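Local structure of mitogen activated protein kinase, putative (Leishmania donovani, 4QNY) at residues E10-V15 with Y22-I27; L122-I127 with T279-A284; F129-A134 with C214-L219. The protein probably phosphorylates serine and threonine residues of target proteins as a mitogen-activated protein kinase, and binds an ATP analogue together with magnesium in its kinase fold. All coordinates share one frame; numbering follows the deposited sequence. Where two conformers were deposited one is given.

Contact 1 of 3, residues E10-V15 with Y22-I27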
loop_
_atom_site.group_PDB
_atom_site.type_symbol
_atom_site.label_atom_id
_atom_site.label_comp_id
_atom_site.label_asym_id
_atom_site.label_seq_id
_atom_site.Cartn_x
_atom_site.Cartn_y
_atom_site.Cartn_z
ATOM N N GLU A 10 12.605 -20.393 -17.604
ATOM C CA GLU A 10 11.348 -20.305 -18.336
ATOM C C GLU A 10 10.886 -18.855 -18.400
ATOM O O GLU A 10 10.346 -18.405 -19.411
ATOM C CB GLU A 10 10.276 -21.179 -17.685
ATOM C CG GLU A 10 9.005 -21.296 -18.508
ATOM C CD GLU A 10 7.953 -22.161 -17.846
ATOM O OE1 GLU A 10 8.318 -23.024 -17.018
ATOM O OE2 GLU A 10 6.757 -21.971 -18.150
ATOM N N LEU A 11 11.105 -18.123 -17.313
ATOM C CA LEU A 11 10.756 -16.709 -17.266
ATOM C C LEU A 11 11.680 -15.898 -18.168
ATOM O O LEU A 11 11.245 -14.954 -18.828
ATOM C CB LEU A 11 10.823 -16.187 -15.829
ATOM C CG LEU A 11 9.836 -16.791 -14.828
ATOM C CD1 LEU A 11 10.241 -16.443 -13.404
ATOM C CD2 LEU A 11 8.421 -16.312 -15.114
ATOM N N GLN A 12 12.954 -16.279 -18.198
ATOM C CA GLN A 12 13.947 -15.601 -19.026
ATOM C C GLN A 12 13.626 -15.725 -20.510
ATOM O O GLN A 12 13.696 -14.747 -21.251
ATOM C CB GLN A 12 15.345 -16.160 -18.746
ATOM C CG GLN A 12 16.450 -15.543 -19.591
ATOM C CD GLN A 12 16.778 -14.120 -19.180
ATOM O OE1 GLN A 12 17.548 -13.894 -18.244
ATOM N NE2 GLN A 12 16.199 -13.151 -19.880
ATOM N N ALA A 13 13.274 -16.936 -20.933
ATOM C CA ALA A 13 12.905 -17.189 -22.321
ATOM C C ALA A 13 11.653 -16.404 -22.696
ATOM O O ALA A 13 11.532 -15.905 -23.814
ATOM C CB ALA A 13 12.689 -18.677 -22.552
ATOM N N GLU A 14 10.731 -16.297 -21.747
ATOM C CA GLU A 14 9.490 -15.560 -21.952
ATOM C C GLU A 14 9.756 -14.065 -22.125
ATOM O O GLU A 14 9.175 -13.418 -22.996
ATOM C CB GLU A 14 8.536 -15.796 -20.780
ATOM C CG GLU A 14 7.095 -15.405 -21.052
ATOM C CD GLU A 14 6.200 -15.616 -19.846
ATOM O OE1 GLU A 14 6.497 -15.040 -18.778
ATOM O OE2 GLU A 14 5.203 -16.360 -19.962
ATOM N N VAL A 15 10.642 -13.525 -21.292
ATOM C CA VAL A 15 10.991 -12.108 -21.346
ATOM C C VAL A 15 11.747 -11.770 -22.631
ATOM O O VAL A 15 11.519 -10.722 -23.237
ATOM C CB VAL A 15 11.834 -11.694 -20.116
ATOM C CG1 VAL A 15 12.466 -10.322 -20.317
ATOM C CG2 VAL A 15 10.977 -11.711 -18.860
ATOM N N TYR A 22 16.469 -7.455 -20.861
ATOM C CA TYR A 22 16.496 -7.805 -19.445
ATOM C C TYR A 22 17.060 -9.191 -19.141
ATOM O O TYR A 22 16.590 -10.201 -19.669
ATOM C CB TYR A 22 15.084 -7.678 -18.870
ATOM C CG TYR A 22 14.481 -6.311 -19.108
ATOM C CD1 TYR A 22 14.849 -5.226 -18.325
ATOM C CD2 TYR A 22 13.561 -6.103 -20.128
ATOM C CE1 TYR A 22 14.309 -3.971 -18.542
ATOM C CE2 TYR A 22 13.016 -4.850 -20.353
ATOM C CZ TYR A 22 13.394 -3.789 -19.557
ATOM O OH TYR A 22 12.855 -2.542 -19.775
ATOM N N LEU A 23 18.075 -9.218 -18.279
ATOM C CA LEU A 23 18.669 -10.456 -17.788
ATOM C C LEU A 23 18.158 -10.730 -16.379
ATOM O O LEU A 23 18.355 -9.922 -15.470
ATOM C CB LEU A 23 20.204 -10.371 -17.817
ATOM C CG LEU A 23 21.123 -11.551 -17.450
ATOM C CD1 LEU A 23 22.556 -11.206 -17.819
ATOM C CD2 LEU A 23 21.073 -11.952 -15.976
ATOM N N LEU A 24 17.512 -11.877 -16.192
ATOM C CA LEU A 24 16.940 -12.227 -14.899
ATOM C C LEU A 24 17.986 -12.799 -13.950
ATOM O O LEU A 24 18.856 -13.565 -14.359
ATOM C CB LEU A 24 15.801 -13.227 -15.075
ATOM C CG LEU A 24 14.675 -12.790 -16.011
ATOM C CD1 LEU A 24 13.528 -13.770 -15.927
ATOM C CD2 LEU A 24 14.206 -11.385 -15.676
ATOM N N GLU A 25 17.884 -12.433 -12.675
ATOM C CA GLU A 25 18.831 -12.903 -11.672
ATOM C C GLU A 25 18.152 -13.731 -10.583
ATOM O O GLU A 25 18.559 -14.861 -10.316
ATOM C CB GLU A 25 19.575 -11.720 -11.046
ATOM C CG GLU A 25 20.558 -11.046 -11.991
ATOM C CD GLU A 25 21.393 -9.980 -11.309
ATOM O OE1 GLU A 25 20.958 -9.462 -10.258
ATOM O OE2 GLU A 25 22.487 -9.663 -11.822
ATOM N N ARG A 26 17.120 -13.171 -9.959
ATOM C CA ARG A 26 16.427 -13.860 -8.872
ATOM C C ARG A 26 15.037 -13.291 -8.605
ATOM O O ARG A 26 14.791 -12.101 -8.803
ATOM C CB ARG A 26 17.262 -13.799 -7.589
ATOM N N ILE A 27 14.135 -14.155 -8.152
ATOM C CA ILE A 27 12.784 -13.745 -7.783
ATOM C C ILE A 27 12.778 -13.107 -6.398
ATOM O O ILE A 27 13.126 -13.751 -5.409
ATOM C CB ILE A 27 11.809 -14.937 -7.800
ATOM C CG1 ILE A 27 11.715 -15.524 -9.210
ATOM C CG2 ILE A 27 10.438 -14.511 -7.299
ATOM C CD1 ILE A 27 11.099 -16.904 -9.257
#
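The carboxamide of Q12 lies against the backbone of strand 22-27 and uses both of its ends there. L24 N donates to Q12 OE1 at 2.9 Å along a nearly straight path (168°), while Q12 NE2 donates to Y22 O at 3.0 Å. The second bond lies in the amide plane of Q12 and in the carbonyl plane of Y22; in the first, the donor is tilted from the plane of the acceptor carbonyl. Two bonds to the same run of backbone fix the rotation of the amide and agree with the oxygen facing L24 N and the nitrogen facing Y22 O. The side chain reaches the strand because CG stands anti to the backbone N (chi1 178°) and the chain then bends at chi2.

Y22-I27 begins the first strand of the antiparallel sheet in the N-terminal lobe of the protein kinase fold. It is an outermost strand, bonded through L23, E25 and R26 to strand 34-41, with a classic beta bulge where E25 and R26 both face R38. Helix 8-16 packs on this sheet, its segment running almost antiparallel to the strand segment at 162°.

L24, the residue most buried by the contact, fits under the helix. Its CD1 comes within 3.4 Å of Q12 N and 3.6 Å of L11 C, while its CB and CG lie beside Q12 OE1, so the leucine backs the amide with hydrocarbon. One helical turn after L11, V15 reaches Y22 CB through CG1, at 4.0 Å, the two side chains crossing at about a right angle. The far end of the tyrosine is engaged elsewhere, its hydroxyl hydrogen-bonding N88, and V15 and Y22 both also touch M51 of strand 47-54.

Contact 2 of 3, residues L122-I127 with T279-A284. Unlike the reference sequence in segment 279-284: T279 (reference Lys).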
loop_
_atom_site.group_PDB
_atom_site.type_symbol
_atom_site.label_atom_id
_atom_site.label_comp_id
_atom_site.label_asym_id
_atom_site.label_seq_id
_atom_site.Cartn_x
_atom_site.Cartn_y
_atom_site.Cartn_z
ATOM N N LEU A 122 15.752 -0.123 14.976
ATOM C CA LEU A 122 15.482 1.131 14.284
ATOM C C LEU A 122 15.365 2.284 15.275
ATOM O O LEU A 122 14.574 2.227 16.216
ATOM C CB LEU A 122 14.201 1.020 13.453
ATOM C CG LEU A 122 14.265 0.140 12.205
ATOM C CD1 LEU A 122 12.864 -0.207 11.727
ATOM C CD2 LEU A 122 15.050 0.836 11.106
ATOM N N THR A 123 16.158 3.328 15.060
ATOM C CA THR A 123 16.110 4.510 15.913
ATOM C C THR A 123 14.882 5.356 15.593
ATOM O O THR A 123 14.202 5.119 14.595
ATOM C CB THR A 123 17.373 5.376 15.754
ATOM O OG1 THR A 123 17.513 5.775 14.384
ATOM C CG2 THR A 123 18.609 4.599 16.178
ATOM N N GLU A 124 14.602 6.338 16.443
ATOM C CA GLU A 124 13.501 7.261 16.196
ATOM C C GLU A 124 13.791 8.097 14.957
ATOM O O GLU A 124 12.878 8.484 14.229
ATOM C CB GLU A 124 13.260 8.163 17.408
ATOM C CG GLU A 124 12.706 7.436 18.626
ATOM C CD GLU A 124 11.335 7.942 19.038
ATOM O OE1 GLU A 124 11.006 9.103 18.716
ATOM O OE2 GLU A 124 10.589 7.180 19.687
ATOM N N ALA A 125 15.072 8.365 14.721
ATOM C CA ALA A 125 15.502 9.100 13.536
ATOM C C ALA A 125 15.200 8.310 12.268
ATOM O O ALA A 125 14.831 8.883 11.243
ATOM C CB ALA A 125 16.986 9.424 13.621
ATOM N N HIS A 126 15.365 6.992 12.343
ATOM C CA HIS A 126 15.025 6.108 11.232
ATOM C C HIS A 126 13.530 6.154 10.943
ATOM O O HIS A 126 13.111 6.257 9.790
ATOM C CB HIS A 126 15.448 4.667 11.535
ATOM C CG HIS A 126 16.924 4.434 11.443
ATOM N ND1 HIS A 126 17.600 3.603 12.310
ATOM C CD2 HIS A 126 17.851 4.912 10.580
ATOM C CE1 HIS A 126 18.881 3.585 11.989
ATOM N NE2 HIS A 126 19.060 4.370 10.942
ATOM N N ILE A 127 12.734 6.078 12.005
ATOM C CA ILE A 127 11.281 6.061 11.891
ATOM C C ILE A 127 10.750 7.389 11.360
ATOM O O ILE A 127 9.855 7.412 10.515
ATOM C CB ILE A 127 10.623 5.750 13.249
ATOM C CG1 ILE A 127 11.134 4.412 13.788
ATOM C CG2 ILE A 127 9.111 5.725 13.121
ATOM C CD1 ILE A 127 10.705 4.122 15.206
ATOM N N THR A 279 9.964 3.323 25.715
ATOM C CA THR A 279 11.131 4.083 25.277
ATOM C C THR A 279 10.743 5.225 24.334
ATOM O O THR A 279 11.448 6.232 24.237
ATOM C CB THR A 279 12.156 3.154 24.581
ATOM O OG1 THR A 279 12.513 2.089 25.471
ATOM C CG2 THR A 279 13.416 3.914 24.190
ATOM N N ALA A 280 9.610 5.069 23.656
ATOM C CA ALA A 280 9.165 6.033 22.652
ATOM C C ALA A 280 8.984 7.442 23.213
ATOM O O ALA A 280 8.608 7.623 24.371
ATOM C CB ALA A 280 7.870 5.560 22.017
ATOM N N SER A 281 9.257 8.436 22.373
ATOM C CA SER A 281 9.089 9.836 22.741
ATOM C C SER A 281 7.608 10.197 22.814
ATOM O O SER A 281 6.778 9.543 22.181
ATOM C CB SER A 281 9.807 10.740 21.736
ATOM O OG SER A 281 9.212 10.644 20.453
ATOM N N PRO A 282 7.268 11.237 23.593
ATOM C CA PRO A 282 5.876 11.696 23.671
ATOM C C PRO A 282 5.351 12.197 22.327
ATOM O O PRO A 282 4.149 12.132 22.075
ATOM C CB PRO A 282 5.938 12.838 24.693
ATOM C CG PRO A 282 7.162 12.566 25.497
ATOM C CD PRO A 282 8.138 11.959 24.538
ATOM N N GLU A 283 6.248 12.693 21.480
ATOM C CA GLU A 283 5.869 13.170 20.155
ATOM C C GLU A 283 5.464 12.008 19.253
ATOM O O GLU A 283 4.517 12.114 18.473
ATOM C CB GLU A 283 7.013 13.960 19.511
ATOM C CG GLU A 283 7.280 15.321 20.140
ATOM C CD GLU A 283 7.986 15.224 21.479
ATOM O OE1 GLU A 283 8.842 14.330 21.639
ATOM O OE2 GLU A 283 7.681 16.044 22.372
ATOM N N ALA A 284 6.189 10.900 19.366
ATOM C CA ALA A 284 5.906 9.713 18.568
ATOM C C ALA A 284 4.586 9.077 18.980
ATOM O O ALA A 284 3.817 8.613 18.137
ATOM C CB ALA A 284 7.038 8.707 18.696
#
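E124 reaches across to S281 with both carboxylate oxygens, and nearly all the close packing between L122-I127 and T279-A284 is gathered round this one group. S281 OG donates to E124 OE1 at 2.9 Å, arriving on the syn side but 27° out of the carboxylate plane. S281 N donates to E124 OE2 over a longer 3.3 Å, straight at the hydrogen (163°) yet from above the plane. A twist at chi2 (-118°), well away from a staggered value, turns the carboxylate to serve both donors. A280 CA lies 3.5 Å from OE2, and the methyl of A284 sits 4.0 Å from OE1; F310 touches both E124 and A284.

Beyond the carboxylate the contact is loose. Only 114 Å² is buried in all, and the nearest alpha carbons, those of E124 and A280, remain 7.9 Å apart. The contact joins the beginnings of two C-lobe helices, 124-143 and 282-291. S281 is the N-cap of the second, its OG accepting from A284 N at 3.2 Å.

The serine hydroxyl therefore bridges the acid and the helix backbone, donating to one and accepting from the other. The two helix starts and the N-H and O-H donors would probably favour the ionised carboxylate, partly offset by E283, whose OE1 lies 6.4 Å from E124 OE1.

Contact 3 of 3, residues F129-A134 with C214-L219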
loop_
_atom_site.group_PDB
_atom_site.type_symbol
_atom_site.label_atom_id
_atom_site.label_comp_id
_atom_site.label_asym_id
_atom_site.label_seq_id
_atom_site.Cartn_x
_atom_site.Cartn_y
_atom_site.Cartn_z
ATOM N N PHE A 129 12.189 9.525 9.366
ATOM C CA PHE A 129 12.462 9.639 7.939
ATOM C C PHE A 129 11.551 8.716 7.130
ATOM O O PHE A 129 11.096 9.078 6.047
ATOM C CB PHE A 129 13.933 9.331 7.650
ATOM C CG PHE A 129 14.366 9.686 6.256
ATOM C CD1 PHE A 129 13.955 10.871 5.669
ATOM C CD2 PHE A 129 15.197 8.842 5.538
ATOM C CE1 PHE A 129 14.353 11.203 4.388
ATOM C CE2 PHE A 129 15.601 9.168 4.256
ATOM C CZ PHE A 129 15.179 10.350 3.681
ATOM N N PHE A 130 11.290 7.527 7.665
ATOM C CA PHE A 130 10.364 6.588 7.034
ATOM C C PHE A 130 8.954 7.163 6.962
ATOM O O PHE A 130 8.329 7.175 5.903
ATOM C CB PHE A 130 10.337 5.259 7.795
ATOM C CG PHE A 130 11.493 4.353 7.486
ATOM C CD1 PHE A 130 12.175 4.457 6.285
ATOM C CD2 PHE A 130 11.893 3.388 8.396
ATOM C CE1 PHE A 130 13.238 3.620 6.001
ATOM C CE2 PHE A 130 12.954 2.548 8.118
ATOM C CZ PHE A 130 13.627 2.665 6.919
ATOM N N ILE A 131 8.463 7.641 8.102
ATOM C CA ILE A 131 7.095 8.134 8.209
ATOM C C ILE A 131 6.854 9.377 7.353
ATOM O O ILE A 131 5.834 9.474 6.668
ATOM C CB ILE A 131 6.733 8.447 9.675
ATOM C CG1 ILE A 131 6.675 7.153 10.490
ATOM C CG2 ILE A 131 5.402 9.174 9.763
ATOM C CD1 ILE A 131 5.685 6.139 9.955
ATOM N N TYR A 132 7.791 10.320 7.381
ATOM C CA TYR A 132 7.632 11.550 6.611
ATOM C C TYR A 132 7.613 11.274 5.111
ATOM O O TYR A 132 6.822 11.865 4.378
ATOM C CB TYR A 132 8.740 12.552 6.938
ATOM C CG TYR A 132 8.563 13.873 6.220
ATOM C CD1 TYR A 132 7.686 14.835 6.706
ATOM C CD2 TYR A 132 9.259 14.152 5.052
ATOM C CE1 TYR A 132 7.513 16.039 6.052
ATOM C CE2 TYR A 132 9.093 15.355 4.391
ATOM C CZ TYR A 132 8.220 16.294 4.895
ATOM O OH TYR A 132 8.052 17.493 4.241
ATOM N N GLN A 133 8.489 10.381 4.661
ATOM C CA GLN A 133 8.547 10.015 3.249
ATOM C C GLN A 133 7.248 9.355 2.805
ATOM O O GLN A 133 6.767 9.594 1.698
ATOM C CB GLN A 133 9.727 9.080 2.980
ATOM C CG GLN A 133 11.074 9.778 2.898
ATOM C CD GLN A 133 12.218 8.801 2.724
ATOM O OE1 GLN A 133 12.809 8.702 1.650
ATOM N NE2 GLN A 133 12.536 8.069 3.786
ATOM N N ALA A 134 6.682 8.529 3.678
ATOM C CA ALA A 134 5.430 7.845 3.383
ATOM C C ALA A 134 4.268 8.832 3.312
ATOM O O ALA A 134 3.413 8.733 2.432
ATOM C CB ALA A 134 5.154 6.774 4.427
ATOM N N CYS A 214 -0.658 2.132 11.710
ATOM C CA CYS A 214 -0.353 0.729 11.962
ATOM C C CYS A 214 1.126 0.453 11.724
ATOM O O CYS A 214 1.771 -0.258 12.494
ATOM C CB CYS A 214 -1.203 -0.177 11.070
ATOM S SG CYS A 214 -2.982 -0.041 11.331
ATOM N N ILE A 215 1.655 1.026 10.648
ATOM C CA ILE A 215 3.066 0.887 10.313
ATOM C C ILE A 215 3.939 1.576 11.361
ATOM O O ILE A 215 4.972 1.043 11.769
ATOM C CB ILE A 215 3.365 1.465 8.915
ATOM C CG1 ILE A 215 2.689 0.614 7.839
ATOM C CG2 ILE A 215 4.862 1.528 8.662
ATOM C CD1 ILE A 215 2.764 1.206 6.449
ATOM N N LEU A 216 3.512 2.757 11.802
ATOM C CA LEU A 216 4.221 3.484 12.851
ATOM C C LEU A 216 4.246 2.679 14.148
ATOM O O LEU A 216 5.250 2.661 14.858
ATOM C CB LEU A 216 3.579 4.852 13.089
ATOM C CG LEU A 216 4.123 5.680 14.256
ATOM C CD1 LEU A 216 5.615 5.919 14.102
ATOM C CD2 LEU A 216 3.380 7.002 14.374
ATOM N N GLY A 217 3.136 2.010 14.444
ATOM C CA GLY A 217 3.029 1.196 15.640
ATOM C C GLY A 217 4.013 0.042 15.646
ATOM O O GLY A 217 4.512 -0.358 16.699
ATOM N N GLU A 218 4.298 -0.490 14.463
ATOM C CA GLU A 218 5.229 -1.602 14.334
ATOM C C GLU A 218 6.678 -1.123 14.312
ATOM O O GLU A 218 7.562 -1.779 14.863
ATOM C CB GLU A 218 4.924 -2.412 13.072
ATOM C CG GLU A 218 3.575 -3.105 13.099
ATOM C CD GLU A 218 3.317 -3.927 11.853
ATOM O OE1 GLU A 218 4.233 -4.657 11.421
ATOM O OE2 GLU A 218 2.198 -3.843 11.306
ATOM N N LEU A 219 6.913 0.019 13.672
ATOM C CA LEU A 219 8.249 0.607 13.609
ATOM C C LEU A 219 8.749 0.994 14.997
ATOM O O LEU A 219 9.945 0.923 15.280
ATOM C CB LEU A 219 8.255 1.831 12.690
ATOM C CG LEU A 219 8.134 1.570 11.187
ATOM C CD1 LEU A 219 7.892 2.867 10.434
ATOM C CD2 LEU A 219 9.377 0.867 10.658
#
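I131 projects from helix 124-143 toward helix 206-219, and the two pack antiparallel (169° between the segments) in the helical core of the kinase C-lobe. These correspond to the helices usually called alphaE and alphaF. The axes of the two segments approach to 10.9 Å, and side chains alone bridge the gap, without a hydrogen bond.

From CB of I131, the CG1 branch leaves anti to the carbonyl carbon (chi1 -68°) and carries the contact. CG1 meets L216 CD1 at 4.0 Å. Beyond it, a second bend (chi2 -58°) brings CD1 against both leucines, where it lies 4.0 Å from both L216 CB and L219 CD1. I131 crosses L216 at about a right angle but slides past L219 in the opposite direction. The isoleucine tip thus touches two residues three apart on the facing helix. L219 is covered further by L116 of helix 112-117, and F130 also touches V158 of strand 156-158. F130 meets L219 too, obliquely: its CD2 stands 4.2 Å from L219 CD2.

From the N terminus, contact 1 closes first, a short loop of six residues that folds helix 8-16 back onto the first strand of the N-lobe sheet. The chain then passes through that sheet before entering the C-lobe at helix 112-117 and helix 124-143. Contact 2 opens at the start of the latter and closes only at helix 282-291; contact 3, between 129-134 and 214-219, is nested inside its long loop. Contacts 2 and 3 share helix 124-143 and touch, I127 CG2 lying 3.6 Å from L216 CD1. Contact 1 stands apart, its nearest atoms about 21 Å from those of contact 3.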